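Local coordinates for lactate dehydrogenase, adjacent gene encodes predicted malate dehydrogenase (Cryptosporidium parvum, PDB 4ND3), which probably catalyses the reversible, NAD-dependent interconversion of (S)-lactate and pyruvate, at residues I10-I15 with L33-E38; V75-A80 with I118-P123; T79-G84 with F95-I100; D102-G107 with S129-V134. All blocks are in the same frame, centred on the assembly; numbering follows the deposited sequence.

How the contacts relate
The four contacts illustrate how a Rossmann domain changes its chemistry from sheet to surface. Contacts 1 and 2 are buried and join neighbouring parallel strands through backbone bonds, then give way at the strand ends to polar groups that hold NAD; Ile10 links the two by pairing with strand 75-78. Contact 3, largely buried but partly exposed at Ile82 and Gly96, shares Thr79 and Ala80 with contact 2 and fastens the following loop to helix 94-111 by hydrogen bonds from the side-chain amide of Asn97 and apolar packing of Ile100. Contact 4 uses the same helix farther along and touches no ligand: partly buried, it is mainly apolar packing on Ile78 of contact 2, with a polar pair on its more exposed side.

Contact 1 (I10-I15 with L33-E38); sequences IGSGQI and LFDIAE. With NAD (nicotinamide-adenine-dinucleotide), chain C.
In the first beta-alpha-beta unit of the Rossmann domain, the glycine-rich turn after strand 6-10 meets the end of strand 30-34, with Ser12 and Asp35 at the centre of the meeting. The parallel bridge of Ile10 with Phe34 is continued by Gly11 N, which donates to Phe34 O at 2.7 Å. Ser12 OG adds a weak bond of 3.1 Å to Phe34 O, and Leu33 CD2 packs against this hydroxyl from strand 30-34. Ser12 can reach the carbonyl because its OG is folded back beside its own backbone N (chi1 -54°).

Ser12 N also donates to Asp35 OD2 at 2.8 Å, meeting the oxygen on its anti side and 20° out of the carboxylate plane. The same OD2 receives O3B of the adenine ribose, whereas Asp35 OD1 takes O2B at 2.7 Å and the amide of Ala37, closing an Asx turn. Four bonds therefore fix the carboxylate's rotation, and an acid at the end of the second strand gripping both ribose hydroxyls is the classical mark of an NAD-binding Rossmann fold. The GxGxxG pattern runs from Gly11 and Gly13 in the turn to Gly16 in the helix. Gly13, the N-cap, brings its CA within 3.3 Å of NAD O5B. Beyond it, at the start of helix 14-26, Gln14 N and Ile15 N each donate to a pyrophosphate oxygen, Gln14 N at 2.9 Å from NAD O1A. On the adenine side Ile10 CG2 lies 3.8 Å from Phe34 CD2, while the edge of the Phe34 ring faces NAD C2A and Tyr67 stacks on the ring.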
# COMPACT_ATOMS: atom_id res chain seq x y z
N ILE A 10 11.05 18.64 -13.64
CA ILE A 10 11.99 19.43 -14.42
C ILE A 10 13.39 19.23 -13.86
O ILE A 10 13.75 19.80 -12.82
CB ILE A 10 11.64 20.93 -14.41
CG1 ILE A 10 10.14 21.14 -14.64
CG2 ILE A 10 12.47 21.66 -15.47
CD1 ILE A 10 9.57 20.46 -15.86
N GLY A 11 14.18 18.42 -14.56
CA GLY A 11 15.48 17.99 -14.07
C GLY A 11 15.37 16.52 -13.71
O GLY A 11 14.67 16.16 -12.76
N SER A 12 16.05 15.68 -14.47
CA SER A 12 15.96 14.24 -14.32
C SER A 12 17.28 13.66 -13.83
O SER A 12 17.70 12.59 -14.25
CB SER A 12 15.54 13.61 -15.65
OG SER A 12 14.34 14.21 -16.11
N GLY A 13 17.92 14.38 -12.92
CA GLY A 13 19.12 13.89 -12.26
C GLY A 13 18.77 12.96 -11.12
O GLY A 13 17.78 12.23 -11.17
N GLN A 14 19.58 13.00 -10.06
CA GLN A 14 19.47 12.04 -8.96
C GLN A 14 18.10 12.08 -8.29
O GLN A 14 17.46 11.04 -8.13
CB GLN A 14 20.57 12.30 -7.92
CG GLN A 14 21.98 12.03 -8.42
CD GLN A 14 22.32 10.55 -8.46
OE1 GLN A 14 21.81 9.80 -9.30
NE2 GLN A 14 23.21 10.12 -7.57
N ILE A 15 17.64 13.27 -7.93
CA ILE A 15 16.35 13.42 -7.26
C ILE A 15 15.19 13.21 -8.22
O ILE A 15 14.24 12.50 -7.90
CB ILE A 15 16.22 14.80 -6.58
CG1 ILE A 15 17.26 14.94 -5.47
CG2 ILE A 15 14.82 14.99 -6.02
CD1 ILE A 15 17.49 16.37 -5.03
N LEU A 33 9.33 13.29 -17.25
CA LEU A 33 10.70 13.63 -16.88
C LEU A 33 11.32 14.54 -17.94
O LEU A 33 11.56 14.11 -19.07
CB LEU A 33 11.56 12.37 -16.73
CG LEU A 33 11.53 11.64 -15.40
CD1 LEU A 33 12.08 10.23 -15.55
CD2 LEU A 33 12.32 12.40 -14.34
N PHE A 34 11.55 15.80 -17.58
CA PHE A 34 12.16 16.79 -18.48
C PHE A 34 13.63 17.00 -18.13
O PHE A 34 13.98 17.12 -16.95
CB PHE A 34 11.40 18.12 -18.38
CG PHE A 34 11.98 19.23 -19.24
CD1 PHE A 34 11.44 19.52 -20.48
CD2 PHE A 34 13.06 19.99 -18.79
CE1 PHE A 34 11.96 20.55 -21.26
CE2 PHE A 34 13.59 21.00 -19.57
CZ PHE A 34 13.04 21.29 -20.81
N ASP A 35 14.47 17.05 -19.15
CA ASP A 35 15.87 17.43 -18.97
C ASP A 35 16.46 17.94 -20.29
O ASP A 35 16.00 17.57 -21.37
CB ASP A 35 16.69 16.25 -18.44
CG ASP A 35 17.88 16.69 -17.61
OD1 ASP A 35 18.76 17.41 -18.14
OD2 ASP A 35 17.95 16.32 -16.41
N ILE A 36 17.47 18.80 -20.19
CA ILE A 36 18.18 19.30 -21.37
C ILE A 36 19.29 18.35 -21.82
O ILE A 36 19.74 18.41 -22.96
CB ILE A 36 18.78 20.71 -21.15
CG1 ILE A 36 19.79 20.71 -20.01
CG2 ILE A 36 17.66 21.70 -20.90
CD1 ILE A 36 20.67 21.94 -19.96
N ALA A 37 19.74 17.48 -20.91
CA ALA A 37 20.78 16.50 -21.23
C ALA A 37 20.21 15.39 -22.10
O ALA A 37 19.24 14.72 -21.71
CB ALA A 37 21.38 15.92 -19.96
N GLU A 38 20.81 15.20 -23.27
CA GLU A 38 20.34 14.22 -24.25
C GLU A 38 20.35 12.81 -23.65
O GLU A 38 21.32 12.41 -23.03
CB GLU A 38 21.24 14.23 -25.49
CG GLU A 38 21.20 15.52 -26.30
CD GLU A 38 22.20 15.52 -27.45
OE1 GLU A 38 23.42 15.39 -27.19
OE2 GLU A 38 21.77 15.65 -28.62
PA NAD C . 21.71 16.37 -10.26
O1A NAD C . 21.73 14.88 -10.06
O2A NAD C . 22.97 17.07 -10.70
O5B NAD C . 20.54 16.71 -11.28
C5B NAD C . 20.32 18.02 -11.80
C4B NAD C . 19.72 17.85 -13.18
O4B NAD C . 19.29 19.12 -13.68
C3B NAD C . 20.70 17.28 -14.20
O3B NAD C . 20.22 16.05 -14.73
C2B NAD C . 20.80 18.34 -15.28
O2B NAD C . 20.90 17.81 -16.61
C1B NAD C . 19.50 19.11 -15.09
N9A NAD C . 19.53 20.47 -15.66
C8A NAD C . 20.58 21.32 -15.70
N7A NAD C . 20.21 22.48 -16.30
C5A NAD C . 18.93 22.38 -16.65
C6A NAD C . 17.93 23.25 -17.31
N6A NAD C . 18.26 24.50 -17.73
N1A NAD C . 16.69 22.75 -17.47
C2A NAD C . 16.34 21.52 -17.06
N3A NAD C . 17.20 20.68 -16.45
C4A NAD C . 18.48 21.05 -16.22
O3 NAD C . 21.18 17.16 -8.95
PN NAD C . 20.30 16.50 -7.76
O1N NAD C . 21.21 15.67 -6.89
O2N NAD C . 19.07 15.85 -8.33
O5D NAD C . 19.85 17.82 -6.98
C5D NAD C . 19.02 18.77 -7.64
C4D NAD C . 18.95 20.06 -6.83
O4D NAD C . 18.25 19.81 -5.61
C3D NAD C . 20.32 20.59 -6.43
O3D NAD C . 20.34 22.01 -6.63
C2D NAD C . 20.45 20.25 -4.96
O2D NAD C . 21.30 21.14 -4.23
C1D NAD C . 19.00 20.36 -4.52
N1N NAD C . 18.62 19.68 -3.28
C2N NAD C . 17.68 20.29 -2.55
C3N NAD C . 17.22 19.75 -1.35
C7N NAD C . 16.17 20.46 -0.54
O7N NAD C . 16.00 20.10 0.61
N7N NAD C . 15.43 21.44 -1.06
C4N NAD C . 17.75 18.53 -0.93
C5N NAD C . 18.72 17.90 -1.71
C6N NAD C . 19.14 18.50 -2.89

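Contact 2 (V75-A80 with I118-P123). With NAD (nicotinamide-adenine-dinucleotide), chain C; 2OP ((2S)-2-hydroxypropanoic acid), chain D.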
# COMPACT_ATOMS: atom_id res chain seq x y z
N VAL A 75 1.02 19.19 -11.29
CA VAL A 75 2.11 19.54 -10.40
C VAL A 75 3.41 19.62 -11.18
O VAL A 75 3.67 18.78 -12.03
CB VAL A 75 2.27 18.51 -9.26
CG1 VAL A 75 3.40 18.91 -8.32
CG2 VAL A 75 0.97 18.36 -8.49
N VAL A 76 4.20 20.64 -10.89
CA VAL A 76 5.53 20.78 -11.47
C VAL A 76 6.54 20.76 -10.34
O VAL A 76 6.45 21.57 -9.42
CB VAL A 76 5.67 22.09 -12.27
CG1 VAL A 76 7.10 22.29 -12.76
CG2 VAL A 76 4.70 22.09 -13.45
N ILE A 77 7.47 19.81 -10.39
CA ILE A 77 8.53 19.71 -9.41
C ILE A 77 9.86 20.07 -10.07
O ILE A 77 10.29 19.40 -11.01
CB ILE A 77 8.61 18.30 -8.78
CG1 ILE A 77 7.23 17.88 -8.26
CG2 ILE A 77 9.61 18.29 -7.65
CD1 ILE A 77 7.18 16.46 -7.72
N ILE A 78 10.50 21.13 -9.57
CA ILE A 78 11.74 21.66 -10.17
C ILE A 78 12.98 21.19 -9.42
O ILE A 78 13.24 21.63 -8.30
CB ILE A 78 11.73 23.20 -10.18
CG1 ILE A 78 10.46 23.73 -10.83
CG2 ILE A 78 12.96 23.73 -10.92
CD1 ILE A 78 10.27 25.23 -10.69
N THR A 79 13.75 20.30 -10.05
CA THR A 79 15.00 19.81 -9.48
C THR A 79 16.23 20.32 -10.25
O THR A 79 17.37 20.03 -9.88
CB THR A 79 15.04 18.27 -9.46
OG1 THR A 79 15.42 17.77 -10.75
CG2 THR A 79 13.69 17.69 -9.08
N ALA A 80 15.99 21.08 -11.32
CA ALA A 80 17.04 21.49 -12.26
C ALA A 80 18.12 22.31 -11.59
O ALA A 80 17.82 23.25 -10.86
CB ALA A 80 16.42 22.28 -13.41
N ILE A 118 6.36 22.96 -6.97
CA ILE A 118 7.21 22.64 -5.83
C ILE A 118 8.67 22.75 -6.24
O ILE A 118 9.18 21.91 -6.98
CB ILE A 118 6.94 21.21 -5.31
CG1 ILE A 118 5.48 21.04 -4.89
CG2 ILE A 118 7.87 20.90 -4.14
CD1 ILE A 118 5.04 19.59 -4.81
N CYS A 119 9.35 23.79 -5.74
CA CYS A 119 10.76 23.97 -6.01
C CYS A 119 11.63 23.14 -5.06
O CYS A 119 11.34 23.06 -3.87
CB CYS A 119 11.13 25.45 -5.91
SG CYS A 119 12.77 25.83 -6.56
N ILE A 120 12.66 22.51 -5.60
CA ILE A 120 13.66 21.77 -4.81
C ILE A 120 15.05 22.39 -4.97
O ILE A 120 15.82 22.43 -4.02
CB ILE A 120 13.69 20.28 -5.22
CG1 ILE A 120 12.30 19.67 -5.01
CG2 ILE A 120 14.76 19.53 -4.42
CD1 ILE A 120 12.20 18.20 -5.32
N THR A 121 15.35 22.85 -6.18
CA THR A 121 16.61 23.52 -6.52
C THR A 121 17.14 24.45 -5.41
O THR A 121 16.42 25.33 -4.94
CB THR A 121 16.42 24.34 -7.82
OG1 THR A 121 15.93 23.48 -8.85
CG2 THR A 121 17.73 24.98 -8.26
N ASN A 122 18.39 24.25 -5.02
CA ASN A 122 19.06 25.10 -4.02
C ASN A 122 19.69 26.34 -4.65
O ASN A 122 20.00 26.33 -5.85
CB ASN A 122 20.14 24.31 -3.27
CG ASN A 122 19.61 23.62 -2.03
OD1 ASN A 122 18.77 24.17 -1.31
ND2 ASN A 122 20.09 22.41 -1.77
N PRO A 123 19.88 27.42 -3.86
CA PRO A 123 19.49 27.60 -2.46
C PRO A 123 17.99 27.82 -2.33
O PRO A 123 17.46 28.85 -2.76
CB PRO A 123 20.27 28.86 -2.03
CG PRO A 123 20.46 29.63 -3.29
CD PRO A 123 20.57 28.61 -4.40
PA NAD C . 21.71 16.37 -10.26
O1A NAD C . 21.73 14.88 -10.06
O2A NAD C . 22.97 17.07 -10.70
O5B NAD C . 20.54 16.71 -11.28
C5B NAD C . 20.32 18.02 -11.80
C4B NAD C . 19.72 17.85 -13.18
O4B NAD C . 19.29 19.12 -13.68
C3B NAD C . 20.70 17.28 -14.20
O3B NAD C . 20.22 16.05 -14.73
C2B NAD C . 20.80 18.34 -15.28
O2B NAD C . 20.90 17.81 -16.61
C1B NAD C . 19.50 19.11 -15.09
N9A NAD C . 19.53 20.47 -15.66
C8A NAD C . 20.58 21.32 -15.70
N7A NAD C . 20.21 22.48 -16.30
C5A NAD C . 18.93 22.38 -16.65
C6A NAD C . 17.93 23.25 -17.31
N6A NAD C . 18.26 24.50 -17.73
N1A NAD C . 16.69 22.75 -17.47
C2A NAD C . 16.34 21.52 -17.06
N3A NAD C . 17.20 20.68 -16.45
C4A NAD C . 18.48 21.05 -16.22
O3 NAD C . 21.18 17.16 -8.95
PN NAD C . 20.30 16.50 -7.76
O1N NAD C . 21.21 15.67 -6.89
O2N NAD C . 19.07 15.85 -8.33
O5D NAD C . 19.85 17.82 -6.98
C5D NAD C . 19.02 18.77 -7.64
C4D NAD C . 18.95 20.06 -6.83
O4D NAD C . 18.25 19.81 -5.61
C3D NAD C . 20.32 20.59 -6.43
O3D NAD C . 20.34 22.01 -6.63
C2D NAD C . 20.45 20.25 -4.96
O2D NAD C . 21.30 21.14 -4.23
C1D NAD C . 19.00 20.36 -4.52
N1N NAD C . 18.62 19.68 -3.28
C2N NAD C . 17.68 20.29 -2.55
C3N NAD C . 17.22 19.75 -1.35
C7N NAD C . 16.17 20.46 -0.54
O7N NAD C . 16.00 20.10 0.61
N7N NAD C . 15.43 21.44 -1.06
C4N NAD C . 17.75 18.53 -0.93
C5N NAD C . 18.72 17.90 -1.71
C6N NAD C . 19.14 18.50 -2.89
C 2OP D . 20.27 18.80 1.75
O 2OP D . 19.67 19.38 2.67
CB 2OP D . 22.03 20.05 0.52
OHN 2OP D . 19.71 20.71 0.45
CA 2OP D . 20.59 19.58 0.52
OXT 2OP D . 20.62 17.60 1.81
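Ile77 and Ile78 of strand 75-78 pair in parallel with Ile118 and Cys119, placing two central strands of the Rossmann sheet side by side. Ile118 N donates to Val76 O at 2.8 Å, nearly along the C=O axis, and Ile118 O receives Ile78 N in return. As the strands end, Ile78 O takes two donors, with Ile120 N at 2.9 Å and Thr121 N at 3.2 Å. The tightest packing is on the face of Ile77, where its CG2 presses on Ile120 CD1 at 3.5 Å, closer than usual for two carbons. Toward the start of the strand the fit relaxes: Val75 CG1 stands 3.9 Å from Ile118 CD1.

No side of the contact is truly open to solvent, since every touching residue is buried. At the end away from Val75 the chains part around NAD, and polar bonds replace apolar packing. There Thr121 OG1, set beside its own backbone N (chi1 -55°), bonds Ala80 O at 2.8 Å and holds the two departing loops together. Ile120 lays CG2 against the nicotinamide ring, and its carbonyl accepts the carboxamide N7N. Asn122, followed by a cis peptide to Pro123, directs ND2 to both NAD O2D and the lactate hydroxyl, at 2.8 Å from 2OP OHN. One amide thus gives its two hydrogens to cofactor and substrate, which would fix the lactate hydroxyl relative to the nicotinamide ribose.

Contact 3 (T79-G84 with F95-I100); sequences TASIPG and FGNARI. With NAD (nicotinamide-adenine-dinucleotide), chain C.
Ile100 spreads over the start of the loop 79-84, its CG2 against Ala80 CB at 3.6 Å and its CD1 over the peptide joining Ser81 to Ile82, 3.5 Å from Ile82 N. The same CG2 also touches the adenine amino group N6A, so that one branched side chain of helix 94-111 lines both the loop and the adenine pocket.

A turn earlier on the helix, Asn97 works with both ends of its amide. Its OD1 accepts Ile82 N at 2.9 Å, in the carbonyl plane and on a lone pair, in a nearly straight bond (165° at the hydrogen). Its ND2 donates to Ser81 OG at 3.1 Å, a more bent bond with the hydroxyl 23° out of the amide plane, and makes a stronger one to Asn122 O. With two acceptors on ND2 and a donor on OD1, the amide has little freedom to flip. Ile82, with CG2 set beside its own backbone N, brings that methyl close to Asn97 OD1 and rests it on the helix at Gly96, where CA is 3.9 Å from Ile82 CG2; the bare glycine lets the loop come so near.

Such a loop, joining the fourth strand of a Rossmann sheet to the next helix, borders the cofactor here. Ser81 OG, swung away from its backbone N (chi1 175°), shares a hydrogen bond of 3.0 Å with NAD O3D, and Ser81 N adds a weak one to O4B. Asn97 ND2 stands 3.8 Å from NAD O3D, consistent here with a second-shell role, probably orienting the hydroxyl of Ser81 that meets the nicotinamide ribose.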
# COMPACT_ATOMS: atom_id res chain seq x y z
N THR A 79 13.75 20.30 -10.05
CA THR A 79 15.00 19.81 -9.48
C THR A 79 16.23 20.32 -10.25
O THR A 79 17.37 20.03 -9.88
CB THR A 79 15.04 18.27 -9.46
OG1 THR A 79 15.42 17.77 -10.75
CG2 THR A 79 13.69 17.69 -9.08
N ALA A 80 15.99 21.08 -11.32
CA ALA A 80 17.04 21.49 -12.26
C ALA A 80 18.12 22.31 -11.59
O ALA A 80 17.82 23.25 -10.86
CB ALA A 80 16.42 22.28 -13.41
N SER A 81 19.38 21.96 -11.85
CA SER A 81 20.51 22.58 -11.18
C SER A 81 21.81 22.43 -11.97
O SER A 81 21.96 21.49 -12.75
CB SER A 81 20.69 21.95 -9.79
OG SER A 81 21.85 22.45 -9.15
N ILE A 82 22.73 23.37 -11.76
CA ILE A 82 24.09 23.27 -12.29
C ILE A 82 24.83 22.11 -11.61
O ILE A 82 24.49 21.75 -10.48
CB ILE A 82 24.89 24.59 -12.12
CG1 ILE A 82 25.10 24.94 -10.64
CG2 ILE A 82 24.18 25.73 -12.84
CD1 ILE A 82 26.00 26.14 -10.42
N PRO A 83 25.84 21.54 -12.28
CA PRO A 83 26.47 20.33 -11.73
C PRO A 83 27.38 20.58 -10.54
O PRO A 83 27.81 21.71 -10.31
CB PRO A 83 27.28 19.79 -12.92
CG PRO A 83 27.53 20.96 -13.79
CD PRO A 83 26.35 21.88 -13.62
N GLY A 84 27.66 19.52 -9.78
CA GLY A 84 28.59 19.57 -8.67
C GLY A 84 27.91 19.90 -7.36
O GLY A 84 27.04 20.77 -7.30
N PHE A 95 23.88 31.78 -8.36
CA PHE A 95 23.87 32.51 -9.63
C PHE A 95 23.46 31.62 -10.79
O PHE A 95 22.63 32.01 -11.62
CB PHE A 95 25.24 33.15 -9.89
CG PHE A 95 25.62 34.21 -8.89
CD1 PHE A 95 26.81 34.11 -8.17
CD2 PHE A 95 24.79 35.30 -8.65
CE1 PHE A 95 27.16 35.08 -7.24
CE2 PHE A 95 25.14 36.27 -7.72
CZ PHE A 95 26.32 36.16 -7.02
N GLY A 96 24.03 30.42 -10.85
CA GLY A 96 23.72 29.46 -11.91
C GLY A 96 22.27 29.00 -11.90
O GLY A 96 21.62 28.97 -12.94
N ASN A 97 21.76 28.66 -10.72
CA ASN A 97 20.41 28.11 -10.63
C ASN A 97 19.31 29.14 -10.77
O ASN A 97 18.21 28.82 -11.21
CB ASN A 97 20.26 27.30 -9.34
CG ASN A 97 21.09 26.03 -9.37
OD1 ASN A 97 21.59 25.63 -10.43
ND2 ASN A 97 21.24 25.38 -8.23
N ALA A 98 19.59 30.39 -10.41
CA ALA A 98 18.66 31.48 -10.68
C ALA A 98 18.39 31.60 -12.18
O ALA A 98 17.25 31.79 -12.60
CB ALA A 98 19.21 32.79 -10.14
N ARG A 99 19.44 31.46 -12.99
CA ARG A 99 19.32 31.56 -14.45
C ARG A 99 18.58 30.36 -15.03
O ARG A 99 17.79 30.51 -15.95
CB ARG A 99 20.69 31.71 -15.12
CG ARG A 99 21.48 32.93 -14.66
CD ARG A 99 20.95 34.23 -15.25
NE ARG A 99 21.81 34.72 -16.33
CZ ARG A 99 21.60 34.54 -17.64
NH1 ARG A 99 20.55 33.87 -18.09
NH2 ARG A 99 22.47 35.04 -18.51
N ILE A 100 18.82 29.18 -14.47
CA ILE A 100 18.05 27.99 -14.87
C ILE A 100 16.57 28.22 -14.62
O ILE A 100 15.74 27.98 -15.50
CB ILE A 100 18.53 26.73 -14.13
CG1 ILE A 100 19.91 26.32 -14.64
CG2 ILE A 100 17.54 25.58 -14.33
CD1 ILE A 100 20.57 25.22 -13.84
PA NAD C . 21.71 16.37 -10.26
O1A NAD C . 21.73 14.88 -10.06
O2A NAD C . 22.97 17.07 -10.70
O5B NAD C . 20.54 16.71 -11.28
C5B NAD C . 20.32 18.02 -11.80
C4B NAD C . 19.72 17.85 -13.18
O4B NAD C . 19.29 19.12 -13.68
C3B NAD C . 20.70 17.28 -14.20
O3B NAD C . 20.22 16.05 -14.73
C2B NAD C . 20.80 18.34 -15.28
O2B NAD C . 20.90 17.81 -16.61
C1B NAD C . 19.50 19.11 -15.09
N9A NAD C . 19.53 20.47 -15.66
C8A NAD C . 20.58 21.32 -15.70
N7A NAD C . 20.21 22.48 -16.30
C5A NAD C . 18.93 22.38 -16.65
C6A NAD C . 17.93 23.25 -17.31
N6A NAD C . 18.26 24.50 -17.73
N1A NAD C . 16.69 22.75 -17.47
C2A NAD C . 16.34 21.52 -17.06
N3A NAD C . 17.20 20.68 -16.45
C4A NAD C . 18.48 21.05 -16.22
O3 NAD C . 21.18 17.16 -8.95
PN NAD C . 20.30 16.50 -7.76
O1N NAD C . 21.21 15.67 -6.89
O2N NAD C . 19.07 15.85 -8.33
O5D NAD C . 19.85 17.82 -6.98
C5D NAD C . 19.02 18.77 -7.64
C4D NAD C . 18.95 20.06 -6.83
O4D NAD C . 18.25 19.81 -5.61
C3D NAD C . 20.32 20.59 -6.43
O3D NAD C . 20.34 22.01 -6.63
C2D NAD C . 20.45 20.25 -4.96
O2D NAD C . 21.30 21.14 -4.23
C1D NAD C . 19.00 20.36 -4.52
N1N NAD C . 18.62 19.68 -3.28
C2N NAD C . 17.68 20.29 -2.55
C3N NAD C . 17.22 19.75 -1.35
C7N NAD C . 16.17 20.46 -0.54
O7N NAD C . 16.00 20.10 0.61
N7N NAD C . 15.43 21.44 -1.06
C4N NAD C . 17.75 18.53 -0.93
C5N NAD C . 18.72 17.90 -1.71
C6N NAD C . 19.14 18.50 -2.89

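Contact 4 (D102-G107 with S129-V134); sequences DSVAEG and SHFQKV
Ala105 is the small bump of helix 102-107, and the hollow it fills lies between Phe131 and Val134 on helix 129-134. Its CB reaches Val134 CG1 at 3.8 Å on one flank and Phe131 CE1 on the other, while the ring corner itself comes down on the helix backbone, with Phe131 CE1 3.5 Å from Ala105 CA. The short-segment axes pass 9.2 Å apart, an ordinary helix-packing distance, and cross at -45°. Phe131 reaches across because its ring is carried away from the backbone N (chi1 -177°), and Val104 CG1 backs CE1 from further round the first helix.

On the partly exposed side the fit turns polar. Asp102 OD2 stands 2.7 Å from His130 NE2, but the bond is weak and bent (122° at the hydrogen), with the carboxylate and ring planes steeply inclined to each other; NE2 has a second weak partner in Ala98 O. Val134 CG2 lies against one face of the imidazole, offset toward the ring's margin, and 3.5 Å from Asp102 OD2.

Both helices lie on the same face of the parallel Rossmann sheet, where Val104 and Phe131 rest on Ile78 of strand 75-78 and Leu101 and Val108 of helix 94-111 extend the seam along Phe131.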
# COMPACT_ATOMS: atom_id res chain seq x y z
N ASP A 102 14.89 30.94 -14.42
CA ASP A 102 14.35 31.89 -15.40
C ASP A 102 13.79 31.12 -16.60
O ASP A 102 12.67 31.37 -17.03
CB ASP A 102 15.42 32.88 -15.90
CG ASP A 102 15.88 33.84 -14.82
OD1 ASP A 102 17.05 34.29 -14.88
OD2 ASP A 102 15.08 34.16 -13.91
N SER A 103 14.58 30.17 -17.10
CA SER A 103 14.16 29.34 -18.23
C SER A 103 12.97 28.45 -17.87
O SER A 103 12.01 28.35 -18.64
CB SER A 103 15.34 28.49 -18.71
OG SER A 103 15.00 27.77 -19.88
N VAL A 104 13.02 27.84 -16.69
CA VAL A 104 11.93 26.96 -16.25
C VAL A 104 10.63 27.75 -16.10
O VAL A 104 9.56 27.26 -16.46
CB VAL A 104 12.27 26.24 -14.93
CG1 VAL A 104 11.10 25.38 -14.47
CG2 VAL A 104 13.51 25.37 -15.10
N ALA A 105 10.73 28.96 -15.57
CA ALA A 105 9.57 29.84 -15.40
C ALA A 105 8.86 30.13 -16.72
O ALA A 105 7.63 30.17 -16.76
CB ALA A 105 9.98 31.13 -14.72
N GLU A 106 9.63 30.34 -17.79
CA GLU A 106 9.04 30.59 -19.11
C GLU A 106 8.29 29.37 -19.61
O GLU A 106 7.18 29.49 -20.14
CB GLU A 106 10.10 31.01 -20.13
CG GLU A 106 10.84 32.30 -19.80
CD GLU A 106 9.92 33.46 -19.47
OE1 GLU A 106 8.87 33.61 -20.13
OE2 GLU A 106 10.25 34.24 -18.55
N GLY A 107 8.88 28.19 -19.44
CA GLY A 107 8.24 26.94 -19.86
C GLY A 107 6.93 26.69 -19.13
O GLY A 107 5.94 26.31 -19.74
N SER A 129 11.43 32.09 -4.16
CA SER A 129 11.07 33.51 -4.29
C SER A 129 11.37 34.02 -5.70
O SER A 129 10.54 34.70 -6.31
CB SER A 129 11.84 34.35 -3.27
OG SER A 129 11.35 35.68 -3.24
N HIS A 130 12.55 33.67 -6.20
CA HIS A 130 12.95 34.03 -7.56
C HIS A 130 11.99 33.45 -8.59
O HIS A 130 11.52 34.17 -9.48
CB HIS A 130 14.38 33.54 -7.83
CG HIS A 130 14.88 33.86 -9.20
ND1 HIS A 130 15.03 35.15 -9.65
CD2 HIS A 130 15.26 33.06 -10.22
CE1 HIS A 130 15.48 35.14 -10.89
NE2 HIS A 130 15.63 33.88 -11.26
N PHE A 131 11.66 32.16 -8.47
CA PHE A 131 10.75 31.52 -9.41
C PHE A 131 9.38 32.20 -9.43
O PHE A 131 8.79 32.38 -10.50
CB PHE A 131 10.56 30.02 -9.13
CG PHE A 131 9.68 29.35 -10.14
CD1 PHE A 131 10.20 28.88 -11.34
CD2 PHE A 131 8.31 29.23 -9.93
CE1 PHE A 131 9.39 28.28 -12.28
CE2 PHE A 131 7.49 28.64 -10.87
CZ PHE A 131 8.03 28.16 -12.05
N GLN A 132 8.88 32.55 -8.26
CA GLN A 132 7.56 33.17 -8.15
C GLN A 132 7.53 34.54 -8.82
O GLN A 132 6.59 34.87 -9.54
CB GLN A 132 7.12 33.27 -6.69
CG GLN A 132 5.65 33.64 -6.50
CD GLN A 132 5.37 35.12 -6.67
OE1 GLN A 132 6.20 35.96 -6.32
NE2 GLN A 132 4.20 35.45 -7.20
N LYS A 133 8.57 35.34 -8.59
CA LYS A 133 8.65 36.67 -9.20
C LYS A 133 8.71 36.60 -10.72
O LYS A 133 7.97 37.29 -11.41
CB LYS A 133 9.86 37.45 -8.66
CG LYS A 133 9.61 38.08 -7.30
CD LYS A 133 10.88 38.65 -6.68
CE LYS A 133 10.64 39.12 -5.26
NZ LYS A 133 11.90 39.54 -4.59
N VAL A 134 9.59 35.74 -11.23
CA VAL A 134 9.81 35.63 -12.67
C VAL A 134 8.63 34.97 -13.39
O VAL A 134 8.24 35.40 -14.47
CB VAL A 134 11.12 34.87 -12.98
CG1 VAL A 134 11.28 34.64 -14.48
CG2 VAL A 134 12.31 35.63 -12.43